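PDB 3ZZ1: beta-d-glucoside glucohydrolase from Hypocrea jecorina, which probably hydrolyses terminal, non-reducing beta-D-glucosyl residues of cellobiose and related glucosides, releasing beta-D-glucose during cellulose degradation. Local coordinates for residues 65-73 / 310-318. Sequence-based numbering, arbitrary orientation.
With NAG (2-acetamido-2-deoxy-beta-D-glucopyranose), chain B.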
loop_
_atom_site.group_PDB
_atom_site.type_symbol
_atom_site.label_atom_id
_atom_site.label_comp_id
_atom_site.label_asym_id
_atom_site.label_seq_id
_atom_site.Cartn_x
_atom_site.Cartn_y
_atom_site.Cartn_z
ATOM N N GLY A 65 -8.707 -1.935 7.516
ATOM C CA GLY A 65 -9.926 -2.045 8.305
ATOM C C GLY A 65 -9.732 -1.849 9.791
ATOM O O GLY A 65 -8.621 -1.585 10.261
ATOM N N VAL A 66 -10.829 -1.987 10.528
ATOM C CA VAL A 66 -10.849 -1.711 11.961
ATOM C C VAL A 66 -10.253 -2.885 12.730
ATOM O O VAL A 66 -10.779 -3.995 12.681
ATOM C CB VAL A 66 -12.291 -1.424 12.468
ATOM C CG1 VAL A 66 -12.273 -0.999 13.927
ATOM C CG2 VAL A 66 -12.968 -0.352 11.617
ATOM N N ARG A 67 -9.158 -2.628 13.444
ATOM C CA ARG A 67 -8.506 -3.652 14.261
ATOM C C ARG A 67 -9.267 -3.915 15.556
ATOM O O ARG A 67 -9.825 -2.995 16.151
ATOM C CB ARG A 67 -7.070 -3.239 14.581
ATOM C CG ARG A 67 -6.194 -4.349 15.159
ATOM C CD ARG A 67 -4.830 -3.799 15.506
ATOM N NE ARG A 67 -3.902 -4.829 15.957
ATOM C CZ ARG A 67 -2.668 -4.586 16.394
ATOM N NH1 ARG A 67 -2.202 -3.338 16.441
ATOM N NH2 ARG A 67 -1.901 -5.593 16.786
ATOM N N TYR A 68 -9.268 -5.183 15.970
ATOM C CA TYR A 68 -9.905 -5.671 17.206
ATOM C C TYR A 68 -11.430 -5.697 17.151
ATOM O O TYR A 68 -12.087 -6.069 18.122
ATOM C CB TYR A 68 -9.427 -4.899 18.449
ATOM C CG TYR A 68 -7.930 -4.889 18.665
ATOM C CD1 TYR A 68 -7.215 -6.079 18.832
ATOM C CD2 TYR A 68 -7.234 -3.684 18.731
ATOM C CE1 TYR A 68 -5.838 -6.063 19.041
ATOM C CE2 TYR A 68 -5.871 -3.653 18.942
ATOM C CZ TYR A 68 -5.174 -4.843 19.096
ATOM O OH TYR A 68 -3.815 -4.799 19.300
ATOM N N SER A 69 -11.993 -5.321 16.013
ATOM C CA SER A 69 -13.435 -5.318 15.852
ATOM C C SER A 69 -13.953 -6.713 15.537
ATOM O O SER A 69 -13.273 -7.511 14.889
ATOM C CB SER A 69 -13.847 -4.336 14.759
ATOM O OG SER A 69 -15.243 -4.383 14.528
ATOM N N THR A 70 -15.162 -6.995 16.010
ATOM C CA THR A 70 -15.819 -8.267 15.750
ATOM C C THR A 70 -16.961 -8.106 14.755
ATOM O O THR A 70 -17.581 -9.088 14.364
ATOM C CB THR A 70 -16.356 -8.917 17.047
ATOM O OG1 THR A 70 -17.173 -7.974 17.753
ATOM C CG2 THR A 70 -15.200 -9.368 17.933
ATOM N N GLY A 71 -17.232 -6.872 14.340
ATOM C CA GLY A 71 -18.294 -6.625 13.371
ATOM C C GLY A 71 -17.865 -5.801 12.171
ATOM O O GLY A 71 -18.673 -5.082 11.584
ATOM N N SER A 72 -16.594 -5.914 11.802
ATOM C CA SER A 72 -16.043 -5.123 10.707
ATOM C C SER A 72 -15.601 -5.986 9.531
ATOM O O SER A 72 -15.399 -7.198 9.669
ATOM C CB SER A 72 -14.867 -4.282 11.198
ATOM O OG SER A 72 -13.852 -5.120 11.726
ATOM N N THR A 73 -15.468 -5.340 8.377
ATOM C CA THR A 73 -14.965 -5.973 7.173
ATOM C C THR A 73 -13.439 -6.041 7.221
ATOM O O THR A 73 -12.779 -5.106 7.674
ATOM C CB THR A 73 -15.431 -5.200 5.909
ATOM O OG1 THR A 73 -16.866 -5.197 5.849
ATOM C CG2 THR A 73 -14.871 -5.812 4.628
ATOM N N ASN A 310 -17.297 1.878 19.710
ATOM C CA ASN A 310 -17.774 0.530 19.953
ATOM C C ASN A 310 -17.375 -0.370 18.790
ATOM O O ASN A 310 -17.896 -0.239 17.681
ATOM C CB ASN A 310 -19.293 0.536 20.176
ATOM C CG ASN A 310 -19.851 -0.832 20.516
ATOM O OD1 ASN A 310 -19.181 -1.859 20.362
ATOM N ND2 ASN A 310 -21.094 -0.849 20.983
ATOM N N ILE A 311 -16.437 -1.277 19.049
ATOM C CA ILE A 311 -15.945 -2.186 18.005
ATOM C C ILE A 311 -16.676 -3.533 17.994
ATOM O O ILE A 311 -16.238 -4.481 17.343
ATOM C CB ILE A 311 -14.399 -2.368 18.057
ATOM C CG1 ILE A 311 -13.930 -2.631 19.492
ATOM C CG2 ILE A 311 -13.693 -1.136 17.451
ATOM C CD1 ILE A 311 -12.483 -3.047 19.605
ATOM N N SER A 312 -17.800 -3.610 18.702
ATOM C CA SER A 312 -18.655 -4.798 18.644
ATOM C C SER A 312 -19.778 -4.629 17.616
ATOM O O SER A 312 -20.430 -5.608 17.229
ATOM C CB SER A 312 -19.226 -5.134 20.023
ATOM O OG SER A 312 -18.195 -5.540 20.907
ATOM N N ARG A 313 -19.990 -3.390 17.173
ATOM C CA ARG A 313 -21.024 -3.074 16.190
ATOM C C ARG A 313 -20.747 -3.731 14.854
ATOM O O ARG A 313 -19.604 -3.727 14.381
ATOM C CB ARG A 313 -21.110 -1.565 15.969
ATOM C CG ARG A 313 -21.994 -0.831 16.933
ATOM C CD ARG A 313 -21.922 0.658 16.669
ATOM N NE ARG A 313 -22.144 1.417 17.897
ATOM C CZ ARG A 313 -21.545 2.567 18.185
ATOM N NH1 ARG A 313 -20.678 3.105 17.335
ATOM N NH2 ARG A 313 -21.811 3.177 19.333
ATOM N N ASN A 314 -21.798 -4.286 14.250
ATOM C CA ASN A 314 -21.729 -4.806 12.889
ATOM C C ASN A 314 -21.879 -3.653 11.910
ATOM O O ASN A 314 -22.987 -3.157 11.669
ATOM C CB ASN A 314 -22.802 -5.871 12.643
ATOM C CG ASN A 314 -22.626 -6.596 11.306
ATOM O OD1 ASN A 314 -22.027 -6.071 10.358
ATOM N ND2 ASN A 314 -23.161 -7.810 11.227
ATOM N N VAL A 315 -20.748 -3.233 11.353
ATOM C CA VAL A 315 -20.688 -2.065 10.478
ATOM C C VAL A 315 -20.391 -2.439 9.016
ATOM O O VAL A 315 -20.062 -1.576 8.200
ATOM C CB VAL A 315 -19.639 -1.048 10.999
ATOM C CG1 VAL A 315 -20.008 -0.574 12.410
ATOM C CG2 VAL A 315 -18.221 -1.660 10.987
ATOM N N GLN A 316 -20.523 -3.725 8.694
ATOM C CA GLN A 316 -20.127 -4.251 7.384
ATOM C C GLN A 316 -20.987 -3.753 6.226
ATOM O O GLN A 316 -20.457 -3.411 5.166
ATOM C CB GLN A 316 -20.116 -5.785 7.387
ATOM C CG GLN A 316 -19.039 -6.412 8.266
ATOM C CD GLN A 316 -19.236 -7.902 8.441
ATOM O OE1 GLN A 316 -19.039 -8.684 7.510
ATOM N NE2 GLN A 316 -19.625 -8.305 9.645
ATOM N N GLY A 317 -22.303 -3.710 6.430
ATOM C CA GLY A 317 -23.238 -3.448 5.337
ATOM C C GLY A 317 -22.960 -4.377 4.163
ATOM O O GLY A 317 -22.796 -5.586 4.346
ATOM N N ASN A 318 -22.897 -3.808 2.961
ATOM C CA ASN A 318 -22.577 -4.552 1.747
ATOM C C ASN A 318 -21.156 -4.244 1.245
ATOM O O ASN A 318 -20.862 -4.405 0.053
ATOM C CB ASN A 318 -23.618 -4.236 0.667
ATOM C CG ASN A 318 -23.803 -5.372 -0.324
ATOM O OD1 ASN A 318 -24.606 -5.271 -1.249
ATOM N ND2 ASN A 318 -23.063 -6.456 -0.136
HETATM C C1 NAG B . -21.757 -2.080 21.310
HETATM C C2 NAG B . -22.740 -1.908 22.464
HETATM C C3 NAG B . -23.604 -3.162 22.640
HETATM C C4 NAG B . -24.192 -3.627 21.305
HETATM C C5 NAG B . -23.083 -3.764 20.272
HETATM C C6 NAG B . -23.601 -4.220 18.908
HETATM C C7 NAG B . -22.146 -0.444 24.341
HETATM C C8 NAG B . -21.265 -0.273 25.540
HETATM N N2 NAG B . -21.982 -1.576 23.658
HETATM O O3 NAG B . -24.669 -2.869 23.514
HETATM O O4 NAG B . -24.853 -4.861 21.451
HETATM O O5 NAG B . -22.448 -2.509 20.152
HETATM O O6 NAG B . -24.306 -3.177 18.267
HETATM O O7 NAG B . -22.959 0.432 24.043
HETATM O O HOH W 1 -16.986 -2.377 14.567
HETATM O O HOH W 2 -19.813 -8.292 17.485
HETATM O O HOH W 3 -16.680 -7.702 20.340
HETATM O O HOH W 4 -17.734 -7.576 5.065
#
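The Ile311 side chain packs against the type II beta turn from Val66 to Ser69, touching Val66 CG1 with CG2 (3.8 Å) and Tyr68 CB with CD1. With CG1 between the backbone N and the carbonyl carbon (chi1 47°) and the chain extended beyond it, CD1 reaches Tyr68 CB and O, inside the turn. The contact joins two irregular loops. One follows strand 58-60 in the family 3 N-terminal, TIM-barrel-type domain; the other leads from helix 282-298 to helix 320-329. Two backbone bonds clamp them: Thr70 N donates to Ile311 O (3.0 Å), and Val315 N to Gly71 O (2.8 Å). Between these bonds Gly71 CA makes a CA-H...O contact with Arg313 O (3.3 Å). Ser69 OG accepts from Gly71 N in an ST turn and binds a water that donates to Arg313 O. Asn310, which carries the N-linked glycan, and Asn314 each form an Asx turn. Arg313 is tied by NH1 to Ser308 O and Ala103 O, and a face of its guanidinium rests on Asn310 CB. Beyond Gly71, Gln316 CG packs against Thr73 OG1 at 3.5 Å; that hydroxyl is hydrogen-bonded to Glu100. One water donates to both Thr73 OG1 (2.7 Å) and Gln316 OE1.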